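Local coordinates for transcription regulator (Lactobacillus plantarum WCFS1, PDB 3CLK), which is a probable DNA-binding transcription regulator whose dimeric part seen here is built like the periplasmic sugar-binding proteins and LacI-type repressors, at residues Gln232-Ser237 / Lys276-Leu281; Ala192-Ala197 / Ile217-Gly222; Ala116-Ile121 / Lys148-Glu153. All blocks are in the same frame, centred on the assembly; numbering follows the deposited sequence.

In the fold
All three contacts lie in the lobe built round the mixed sheet, one of the two sheet-centred lobes of this periplasmic-binding-protein-like chain. Along the sequence contact 3 closes first, then contact 2, then contact 1. Contacts 1 and 2, centres about 10 Å apart, share the sheet directly, since strands 216-219 and 234-237 are neighbours in it. Contact 1 holds the C-terminal tail to the sheet and contact 2 a helix start to a strand end. Contact 3, its centre about 15 Å from that of contact 1 and 16 Å from that of contact 2, pairs two helices; on helix 109-121, A116 and L119 pack against I236 and T234 of contact 1 and V218 of contact 2.

Contact 1: residues Gln232-Ser237 / Lys276-Leu281; sequences QLTSIS and KSTARL
S277 sets its OG between its own backbone N and carbonyl carbon (chi1 66°), which aims the hydroxyl at the backbone of T234, while T234 keeps OG1 beside its own N (chi1 -73°), within bonding range of R275 N and, weakly, of T278 OG1. This is where the C-terminal tail of the periplasmic-binding-protein-like fold, having left strand 271-273, runs past the start of strand 234-237. T234 N donates to S277 OG at 2.7 Å in an almost straight bond (175°). The same hydroxyl bonds to I217 O on the neighbouring strand, so one buried side chain ties the tail to two strands at once. With an alanine at S277, T234 N would probably lose its acceptor and I217 O a hydroxyl partner, weakening the hold on the tail at this point. One residue earlier, K276 N donates to Q232 O at 2.9 Å; S277 N lies nearby, but its angle to that oxygen is too poor for a bond. T234 OG1 has its main partner in R275 N, and the link from T234 OG1 to T278 OG1, 3.4 Å long, is weak. The two threonine side chains cross at about a right angle, T278 CG2 resting 3.8 Å from T234 CB. Roughly at right angles to the T234 N bond, L233 CD2 comes within 4.0 Å of S277 OG.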
loop_
_atom_site.group_PDB
_atom_site.type_symbol
_atom_site.label_atom_id
_atom_site.label_comp_id
_atom_site.label_asym_id
_atom_site.label_seq_id
_atom_site.Cartn_x
_atom_site.Cartn_y
_atom_site.Cartn_z
ATOM N N GLN B 232 11.378 12.674 -6.353
ATOM C CA GLN B 232 9.988 12.530 -5.945
ATOM C C GLN B 232 9.115 12.889 -7.143
ATOM O O GLN B 232 9.381 13.858 -7.853
ATOM C CB GLN B 232 9.685 13.426 -4.741
ATOM C CG GLN B 232 10.501 13.031 -3.521
ATOM C CD GLN B 232 9.937 13.568 -2.224
ATOM O OE1 GLN B 232 9.692 14.767 -2.084
ATOM N NE2 GLN B 232 9.736 12.677 -1.256
ATOM N N LEU B 233 8.067 12.102 -7.352
ATOM C CA LEU B 233 7.177 12.268 -8.496
ATOM C C LEU B 233 6.133 13.376 -8.478
ATOM O O LEU B 233 5.323 13.475 -7.552
ATOM C CB LEU B 233 6.458 10.945 -8.768
ATOM C CG LEU B 233 7.274 9.755 -9.266
ATOM C CD1 LEU B 233 6.509 8.459 -8.995
ATOM C CD2 LEU B 233 7.559 9.921 -10.750
ATOM N N THR B 234 6.154 14.203 -9.519
ATOM C CA THR B 234 5.173 15.257 -9.660
ATOM C C THR B 234 3.938 14.478 -10.063
ATOM O O THR B 234 4.030 13.488 -10.800
ATOM C CB THR B 234 5.546 16.246 -10.775
ATOM O OG1 THR B 234 6.630 17.062 -10.326
ATOM C CG2 THR B 234 4.363 17.145 -11.130
ATOM N N SER B 235 2.777 14.910 -9.598
ATOM C CA SER B 235 1.584 14.156 -9.915
ATOM C C SER B 235 0.310 14.958 -9.996
ATOM O O SER B 235 0.254 16.127 -9.607
ATOM C CB SER B 235 1.386 13.075 -8.853
ATOM O OG SER B 235 1.119 13.671 -7.588
ATOM N N ILE B 236 -0.709 14.300 -10.538
ATOM C CA ILE B 236 -2.049 14.850 -10.613
ATOM C C ILE B 236 -2.643 14.012 -9.497
ATOM O O ILE B 236 -2.856 12.801 -9.650
ATOM C CB ILE B 236 -2.732 14.537 -11.957
ATOM C CG1 ILE B 236 -2.015 15.284 -13.082
ATOM C CG2 ILE B 236 -4.206 14.947 -11.904
ATOM C CD1 ILE B 236 -1.942 16.795 -12.880
ATOM N N SER B 237 -2.866 14.649 -8.355
ATOM C CA SER B 237 -3.362 13.949 -7.185
ATOM C C SER B 237 -4.870 13.912 -7.090
ATOM O O SER B 237 -5.540 14.915 -7.336
ATOM C CB SER B 237 -2.774 14.587 -5.930
ATOM O OG SER B 237 -1.364 14.644 -6.046
ATOM N N LYS B 276 9.636 16.704 -7.925
ATOM C CA LYS B 276 10.933 16.868 -8.574
ATOM C C LYS B 276 11.180 16.052 -9.840
ATOM O O LYS B 276 12.322 15.947 -10.296
ATOM C CB LYS B 276 12.034 16.560 -7.552
ATOM C CG LYS B 276 12.062 17.552 -6.388
ATOM C CD LYS B 276 12.380 18.960 -6.888
ATOM C CE LYS B 276 12.336 19.972 -5.760
ATOM N NZ LYS B 276 13.278 19.606 -4.665
ATOM N N SER B 277 10.122 15.501 -10.420
ATOM C CA SER B 277 10.265 14.668 -11.608
ATOM C C SER B 277 9.961 15.346 -12.942
ATOM O O SER B 277 9.924 14.675 -13.974
ATOM C CB SER B 277 9.382 13.426 -11.467
ATOM O OG SER B 277 8.013 13.795 -11.467
ATOM N N THR B 278 9.734 16.659 -12.927
ATOM C CA THR B 278 9.451 17.406 -14.154
ATOM C C THR B 278 10.327 18.649 -14.246
ATOM O O THR B 278 10.721 19.212 -13.235
ATOM C CB THR B 278 7.964 17.880 -14.243
ATOM O OG1 THR B 278 7.647 18.717 -13.123
ATOM C CG2 THR B 278 7.015 16.689 -14.259
ATOM N N ALA B 279 10.638 19.062 -15.470
ATOM C CA ALA B 279 11.440 20.260 -15.720
ATOM C C ALA B 279 11.109 20.763 -17.118
ATOM O O ALA B 279 10.700 19.977 -17.981
ATOM C CB ALA B 279 12.929 19.943 -15.614
ATOM N N ARG B 280 11.266 22.065 -17.352
ATOM C CA ARG B 280 10.972 22.600 -18.679
ATOM C C ARG B 280 11.861 21.916 -19.714
ATOM O O ARG B 280 12.995 21.555 -19.419
ATOM C CB ARG B 280 11.198 24.113 -18.734
ATOM C CG ARG B 280 10.230 24.928 -17.896
ATOM C CD ARG B 280 10.202 26.358 -18.396
ATOM N NE ARG B 280 9.672 26.413 -19.754
ATOM C CZ ARG B 280 8.377 26.477 -20.047
ATOM N NH1 ARG B 280 7.477 26.509 -19.072
ATOM N NH2 ARG B 280 7.981 26.476 -21.310
ATOM N N LEU B 281 11.338 21.747 -20.924
ATOM C CA LEU B 281 12.080 21.096 -21.993
ATOM C C LEU B 281 13.432 21.758 -22.265
ATOM O O LEU B 281 14.458 21.042 -22.215
ATOM C CB LEU B 281 11.243 21.086 -23.273
ATOM C CG LEU B 281 11.901 20.403 -24.471
ATOM C CD1 LEU B 281 12.069 18.919 -24.184
ATOM C CD2 LEU B 281 11.052 20.618 -25.713
#

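Contact 2: residues Ala192-Ala197 / Ile217-Gly222; sequences ASDMTA and IVSIDG
D194 OD1 takes two bonds from the 217-222 segment. S219 OG donates to D194 OD1 at 2.5 Å on the anti lone pair, and G222 N to the same OD1 at 3.0 Å on the syn side. S219 can do this because its OG stands opposite its own backbone N (chi1 -178°), directed at the helix start. D194 OD2 accepts from T223 N, so three donors grip the carboxylate: a strand hydroxyl and the backbone N-H groups of G222 and T223. D221 takes no part in that grip: its carboxylate plane is nearly perpendicular to that of D194, its OD1 is hydrogen-bonded to Q238 NE2, and a water donates to D221 OD2 at 2.7 Å and to A192 O at 3.1 Å. All this sits in the beta-alpha-beta unit of strand 188-191, helix 194-206 and strand 216-219, at the carboxyl ends of its parallel strands. S193 is the N-cap, its OG accepting from T196 N at 3.1 Å and also hydrogen-bonded to Y168 O. S193 CA makes a CA-H...O contact of 3.2 Å with I220 O. Farther along, the contact turns apolar: A197 CB lies 3.7 Å from S219 CB and 4.2 Å from I217 CG2.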
loop_
_atom_site.group_PDB
_atom_site.type_symbol
_atom_site.label_atom_id
_atom_site.label_comp_id
_atom_site.label_asym_id
_atom_site.label_seq_id
_atom_site.Cartn_x
_atom_site.Cartn_y
_atom_site.Cartn_z
ATOM N N ALA B 192 0.204 5.976 -15.760
ATOM C CA ALA B 192 -1.164 5.604 -15.412
ATOM C C ALA B 192 -1.419 5.573 -13.914
ATOM O O ALA B 192 -2.558 5.686 -13.479
ATOM C CB ALA B 192 -1.500 4.227 -16.025
ATOM N N SER B 193 -0.356 5.410 -13.127
ATOM C CA SER B 193 -0.472 5.340 -11.675
ATOM C C SER B 193 0.899 5.584 -11.046
ATOM O O SER B 193 1.919 5.578 -11.743
ATOM C CB SER B 193 -0.976 3.952 -11.247
ATOM O OG SER B 193 0.058 2.979 -11.343
ATOM N N ASP B 194 0.925 5.780 -9.729
ATOM C CA ASP B 194 2.191 6.018 -9.047
ATOM C C ASP B 194 3.129 4.820 -9.185
ATOM O O ASP B 194 4.321 4.997 -9.401
ATOM C CB ASP B 194 1.988 6.316 -7.555
ATOM C CG ASP B 194 1.111 7.529 -7.299
ATOM O OD1 ASP B 194 1.029 8.449 -8.150
ATOM O OD2 ASP B 194 0.518 7.572 -6.207
HETATM N N MSE B 195 2.604 3.599 -9.044
HETATM C CA MSE B 195 3.450 2.413 -9.174
HETATM C C MSE B 195 3.965 2.301 -10.613
HETATM O O MSE B 195 5.093 1.867 -10.850
HETATM C CB MSE B 195 2.681 1.130 -8.812
HETATM C CG MSE B 195 2.339 0.988 -7.338
HETATM SE SE MSE B 195 3.956 1.073 -6.263
HETATM C CE MSE B 195 4.925 -0.407 -7.027
ATOM N N THR B 196 3.130 2.668 -11.576
ATOM C CA THR B 196 3.548 2.618 -12.975
ATOM C C THR B 196 4.677 3.637 -13.171
ATOM O O THR B 196 5.677 3.362 -13.836
ATOM C CB THR B 196 2.351 2.915 -13.920
ATOM O OG1 THR B 196 1.427 1.816 -13.862
ATOM C CG2 THR B 196 2.826 3.088 -15.379
ATOM N N ALA B 197 4.533 4.806 -12.558
ATOM C CA ALA B 197 5.549 5.845 -12.668
ATOM C C ALA B 197 6.883 5.381 -12.092
ATOM O O ALA B 197 7.946 5.704 -12.622
ATOM C CB ALA B 197 5.084 7.096 -11.946
ATOM N N ILE B 217 8.489 13.101 -15.921
ATOM C CA ILE B 217 7.466 12.097 -15.641
ATOM C C ILE B 217 6.389 12.695 -14.751
ATOM O O ILE B 217 6.701 13.313 -13.741
ATOM C CB ILE B 217 8.041 10.862 -14.903
ATOM C CG1 ILE B 217 9.068 10.146 -15.782
ATOM C CG2 ILE B 217 6.899 9.922 -14.515
ATOM C CD1 ILE B 217 9.764 8.987 -15.087
ATOM N N VAL B 218 5.127 12.515 -15.142
ATOM C CA VAL B 218 3.986 12.991 -14.364
ATOM C C VAL B 218 3.167 11.759 -13.965
ATOM O O VAL B 218 2.714 10.987 -14.822
ATOM C CB VAL B 218 3.080 13.940 -15.180
ATOM C CG1 VAL B 218 1.837 14.281 -14.377
ATOM C CG2 VAL B 218 3.846 15.224 -15.530
ATOM N N SER B 219 2.970 11.579 -12.664
ATOM C CA SER B 219 2.228 10.437 -12.163
ATOM C C SER B 219 0.764 10.780 -11.894
ATOM O O SER B 219 0.429 11.920 -11.578
ATOM C CB SER B 219 2.889 9.931 -10.872
ATOM O OG SER B 219 2.232 8.788 -10.366
ATOM N N ILE B 220 -0.111 9.793 -12.046
ATOM C CA ILE B 220 -1.530 9.993 -11.762
ATOM C C ILE B 220 -1.810 9.241 -10.469
ATOM O O ILE B 220 -1.404 8.090 -10.325
ATOM C CB ILE B 220 -2.439 9.427 -12.875
ATOM C CG1 ILE B 220 -2.291 10.268 -14.146
ATOM C CG2 ILE B 220 -3.909 9.462 -12.434
ATOM C CD1 ILE B 220 -2.959 9.629 -15.356
ATOM N N ASP B 221 -2.483 9.924 -9.545
ATOM C CA ASP B 221 -2.890 9.428 -8.221
ATOM C C ASP B 221 -2.304 10.280 -7.095
ATOM O O ASP B 221 -3.051 10.850 -6.304
ATOM C CB ASP B 221 -2.535 7.945 -8.008
ATOM C CG ASP B 221 -3.484 7.001 -8.753
ATOM O OD1 ASP B 221 -4.632 7.399 -9.052
ATOM O OD2 ASP B 221 -3.086 5.855 -9.034
ATOM N N GLY B 222 -0.979 10.376 -7.024
ATOM C CA GLY B 222 -0.352 11.186 -5.987
ATOM C C GLY B 222 -0.424 10.665 -4.558
ATOM O O GLY B 222 -0.604 11.443 -3.614
HETATM O O HOH W 1 -4.594 5.334 -11.168
#

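Contact 3: residues Ala116-Ile121 / Lys148-Glu153; sequences ATNLLI and KKALKE
Helix segments 116-121 and 148-153 run in roughly the same direction, their axes 34° apart and 8.9 Å at closest approach, with N118 and A150 the closest pair of alpha carbons. They belong to helices 109-121 and 138-153, which strand 128-131 separates in the chain, as in the alternating strand-helix layout of a Rossmann-like lobe; helix 109-121 also rests on strands 128-131, 188-191 and 216-219. The small side chain of A150 probably helps the two helices come this close. Its CB touches T117 CB at 3.5 Å, and N118 ND2 lies 3.5 Å from A150 CB. With OG1 beside the backbone N (chi1 -52°), T117 has CG2 anti to that N and points this methyl at the partner helix, where it meets L151 CD2 at 3.8 Å, the two side chains crossing at about a right angle. The T117 hydroxyl, by contrast, is spent within its own helix on G113 O. No direct hydrogen bond spans the interface, but a water does: it accepts from N118 ND2 (2.7 Å) and donates to A150 O (2.6 Å). That carbonyl has apolar company as well, with I121 CD1 lying 3.5 Å from A150 O.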
loop_
_atom_site.group_PDB
_atom_site.type_symbol
_atom_site.label_atom_id
_atom_site.label_comp_id
_atom_site.label_asym_id
_atom_site.label_seq_id
_atom_site.Cartn_x
_atom_site.Cartn_y
_atom_site.Cartn_z
ATOM N N ALA B 116 -2.772 16.278 -16.675
ATOM C CA ALA B 116 -1.452 15.650 -16.644
ATOM C C ALA B 116 -0.648 16.034 -17.884
ATOM O O ALA B 116 0.533 16.392 -17.803
ATOM C CB ALA B 116 -1.604 14.119 -16.571
ATOM N N THR B 117 -1.307 15.955 -19.032
ATOM C CA THR B 117 -0.675 16.262 -20.301
ATOM C C THR B 117 -0.355 17.746 -20.458
ATOM O O THR B 117 0.740 18.103 -20.899
ATOM C CB THR B 117 -1.563 15.788 -21.465
ATOM O OG1 THR B 117 -1.909 14.411 -21.260
ATOM C CG2 THR B 117 -0.824 15.925 -22.785
ATOM N N ASN B 118 -1.298 18.611 -20.100
ATOM C CA ASN B 118 -1.061 20.048 -20.209
ATOM C C ASN B 118 0.063 20.494 -19.285
ATOM O O ASN B 118 0.776 21.452 -19.588
ATOM C CB ASN B 118 -2.339 20.835 -19.897
ATOM C CG ASN B 118 -3.248 20.954 -21.105
ATOM O OD1 ASN B 118 -4.437 21.266 -20.979
ATOM N ND2 ASN B 118 -2.689 20.720 -22.287
ATOM N N LEU B 119 0.221 19.806 -18.158
ATOM C CA LEU B 119 1.281 20.151 -17.217
ATOM C C LEU B 119 2.629 20.081 -17.945
ATOM O O LEU B 119 3.489 20.954 -17.767
ATOM C CB LEU B 119 1.258 19.193 -16.017
ATOM C CG LEU B 119 2.110 19.554 -14.791
ATOM C CD1 LEU B 119 1.654 18.743 -13.584
ATOM C CD2 LEU B 119 3.589 19.308 -15.090
ATOM N N LEU B 120 2.814 19.050 -18.767
ATOM C CA LEU B 120 4.057 18.898 -19.524
ATOM C C LEU B 120 4.087 19.886 -20.695
ATOM O O LEU B 120 5.118 20.502 -20.970
ATOM C CB LEU B 120 4.202 17.457 -20.045
ATOM C CG LEU B 120 4.399 16.366 -18.980
ATOM C CD1 LEU B 120 4.331 14.976 -19.613
ATOM C CD2 LEU B 120 5.738 16.565 -18.301
ATOM N N ILE B 121 2.955 20.041 -21.379
ATOM C CA ILE B 121 2.882 20.965 -22.505
ATOM C C ILE B 121 3.245 22.378 -22.053
ATOM O O ILE B 121 3.982 23.086 -22.741
ATOM C CB ILE B 121 1.468 20.987 -23.135
ATOM C CG1 ILE B 121 1.194 19.664 -23.858
ATOM C CG2 ILE B 121 1.359 22.146 -24.121
ATOM C CD1 ILE B 121 -0.271 19.473 -24.269
ATOM N N LYS B 148 -5.413 12.852 -25.420
ATOM C CA LYS B 148 -5.511 13.168 -26.849
ATOM C C LYS B 148 -6.096 14.555 -27.099
ATOM O O LYS B 148 -5.772 15.196 -28.093
ATOM C CB LYS B 148 -6.351 12.113 -27.581
ATOM C CG LYS B 148 -5.665 10.762 -27.715
ATOM C CD LYS B 148 -6.515 9.764 -28.496
ATOM C CE LYS B 148 -5.836 8.404 -28.519
ATOM N NZ LYS B 148 -6.592 7.388 -29.307
ATOM N N LYS B 149 -6.966 15.005 -26.204
ATOM C CA LYS B 149 -7.564 16.326 -26.326
ATOM C C LYS B 149 -6.479 17.376 -26.075
ATOM O O LYS B 149 -6.345 18.335 -26.834
ATOM C CB LYS B 149 -8.696 16.498 -25.309
ATOM C CG LYS B 149 -9.346 17.883 -25.340
ATOM C CD LYS B 149 -10.640 17.937 -24.538
ATOM C CE LYS B 149 -10.419 17.701 -23.047
ATOM N NZ LYS B 149 -11.694 17.823 -22.266
ATOM N N ALA B 150 -5.703 17.179 -25.011
ATOM C CA ALA B 150 -4.626 18.100 -24.662
ATOM C C ALA B 150 -3.664 18.234 -25.828
ATOM O O ALA B 150 -3.226 19.339 -26.159
ATOM C CB ALA B 150 -3.884 17.606 -23.423
ATOM N N LEU B 151 -3.350 17.111 -26.463
ATOM C CA LEU B 151 -2.441 17.110 -27.602
ATOM C C LEU B 151 -3.027 17.868 -28.789
ATOM O O LEU B 151 -2.336 18.660 -29.438
ATOM C CB LEU B 151 -2.115 15.674 -28.026
ATOM C CG LEU B 151 -1.307 14.831 -27.032
ATOM C CD1 LEU B 151 -0.820 13.562 -27.725
ATOM C CD2 LEU B 151 -0.118 15.629 -26.516
ATOM N N LYS B 152 -4.303 17.624 -29.074
ATOM C CA LYS B 152 -4.961 18.293 -30.185
ATOM C C LYS B 152 -5.056 19.799 -29.976
ATOM O O LYS B 152 -4.854 20.570 -30.911
ATOM C CB LYS B 152 -6.356 17.704 -30.405
ATOM C CG LYS B 152 -6.327 16.326 -31.050
ATOM C CD LYS B 152 -5.776 16.395 -32.473
ATOM C CE LYS B 152 -5.600 15.006 -33.086
ATOM N NZ LYS B 152 -6.851 14.201 -33.047
ATOM N N GLU B 153 -5.366 20.219 -28.754
ATOM C CA GLU B 153 -5.470 21.640 -28.453
ATOM C C GLU B 153 -4.100 22.320 -28.544
ATOM O O GLU B 153 -4.005 23.542 -28.694
ATOM C CB GLU B 153 -6.085 21.839 -27.070
ATOM C CG GLU B 153 -7.576 21.494 -27.010
ATOM C CD GLU B 153 -8.193 21.799 -25.664
ATOM O OE1 GLU B 153 -7.607 22.597 -24.907
ATOM O OE2 GLU B 153 -9.276 21.259 -25.360
HETATM O O HOH W 2 -3.026 21.570 -24.783
HETATM O O HOH W 3 -5.192 23.310 -23.695
#